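Local coordinates for MerB2 (Bacillus megaterium, PDB 5C17), which probably acts as an organomercurial (alkylmercury) lyase and binds a mercury(II) ion, here together with a dithiol, in its pocket, at residues A[191-194]-A[195-198]. Numbering follows the deposited sequence.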
# COMPACT_ATOMS: atom_id res chain seq x y z
N ILE A 191 9.29 15.19 0.55
CA ILE A 191 8.60 14.98 1.81
C ILE A 191 7.12 15.28 1.62
O ILE A 191 6.76 16.26 0.96
CB ILE A 191 9.17 15.92 2.88
CG1 ILE A 191 10.64 15.60 3.13
CG2 ILE A 191 8.38 15.85 4.18
CD1 ILE A 191 10.91 14.29 3.78
N MET A 192 6.29 14.44 2.21
CA MET A 192 4.86 14.72 2.30
C MET A 192 4.42 14.46 3.74
O MET A 192 5.12 13.83 4.53
CB MET A 192 4.04 13.91 1.29
CG MET A 192 4.17 12.41 1.49
SD MET A 192 3.13 11.35 0.42
CE MET A 192 1.49 11.75 0.98
N THR A 193 3.24 14.96 4.07
CA THR A 193 2.76 14.89 5.43
C THR A 193 1.89 13.67 5.63
O THR A 193 1.39 13.05 4.68
CB THR A 193 1.92 16.13 5.77
OG1 THR A 193 0.73 16.11 4.98
CG2 THR A 193 2.71 17.43 5.53
N LEU A 194 1.67 13.34 6.90
CA LEU A 194 0.81 12.22 7.22
C LEU A 194 -0.64 12.50 6.83
O LEU A 194 -1.34 11.60 6.36
CB LEU A 194 0.90 11.90 8.72
CG LEU A 194 2.30 11.66 9.27
CD1 LEU A 194 2.23 11.06 10.66
CD2 LEU A 194 3.14 10.80 8.36
N GLU A 195 -1.10 13.74 6.99
CA GLU A 195 -2.45 14.10 6.57
C GLU A 195 -2.62 13.88 5.07
O GLU A 195 -3.66 13.39 4.62
CB GLU A 195 -2.79 15.56 6.94
CG GLU A 195 -3.15 15.77 8.41
CD GLU A 195 -3.66 17.18 8.74
OE1 GLU A 195 -4.00 17.96 7.82
OE2 GLU A 195 -3.71 17.50 9.95
N GLN A 196 -1.61 14.24 4.29
CA GLN A 196 -1.69 14.03 2.85
C GLN A 196 -1.77 12.52 2.52
O GLN A 196 -2.54 12.12 1.64
CB GLN A 196 -0.50 14.69 2.14
CG GLN A 196 -0.55 16.21 2.20
CD GLN A 196 0.80 16.98 2.02
OE1 GLN A 196 1.89 16.40 1.87
NE2 GLN A 196 0.69 18.30 2.04
N ALA A 197 -1.02 11.69 3.24
CA ALA A 197 -1.05 10.25 2.99
C ALA A 197 -2.44 9.69 3.29
O ALA A 197 -2.93 8.83 2.57
CB ALA A 197 0.02 9.54 3.79
N LEU A 198 -3.07 10.17 4.35
CA LEU A 198 -4.43 9.75 4.65
C LEU A 198 -5.36 10.04 3.49
O LEU A 198 -6.18 9.21 3.11
CB LEU A 198 -4.96 10.44 5.90
CG LEU A 198 -4.58 9.80 7.23
CD1 LEU A 198 -4.94 10.73 8.37
CD2 LEU A 198 -5.28 8.46 7.40
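A capping box between T193 and Q196 starts helix 194-207 as the chain leaves strand 190-192. Two reciprocal hydrogen bonds define it. The backbone N of Q196 donates to OG1 of T193 over 3.1 Å in a somewhat bent bond. In return, the backbone N of T193 donates to OE1 of Q196 over 3.0 Å. This bond from T193 N to Q196 OE1 is nearly straight, at 169°; its donor stands above the carbonyl plane of the Q196 amide, 53° out of it, and so off the lone-pair directions. The T193 hydroxyl is brought over the first turn by its chi1 of 66°, which sets OG1 between the backbone N and the carbonyl carbon; there it also lies against the Q196 stem, 3.1 Å from CG. The Q196 side chain carries OE1 back across T193 to the backbone N of T193, where OE1 also lies close to CB of M192. Replacing T193 with a valine would probably leave the N-H of Q196 without its capping acceptor and weaken the start of the helix. Regular helical bonds follow, from A197 N to T193 O at 3.1 Å and from L198 N to L194 O at 3.0 Å. On the inner side, M192 lays its methyl CE along the first turn, 3.4 Å from A197 N and 3.9 Å from A197 CB. M192, L194 and A197 all touch I149 of strand 148-151, while L194, A197 and L198 reach L107 of helix 103-113, which puts this face of the turn in the protein interior. The paired side-chain-to-backbone bonds, with a threonine at the N-cap and a glutamine three residues on, are those of a helix N-terminal capping box, placed here at a strand-to-helix junction.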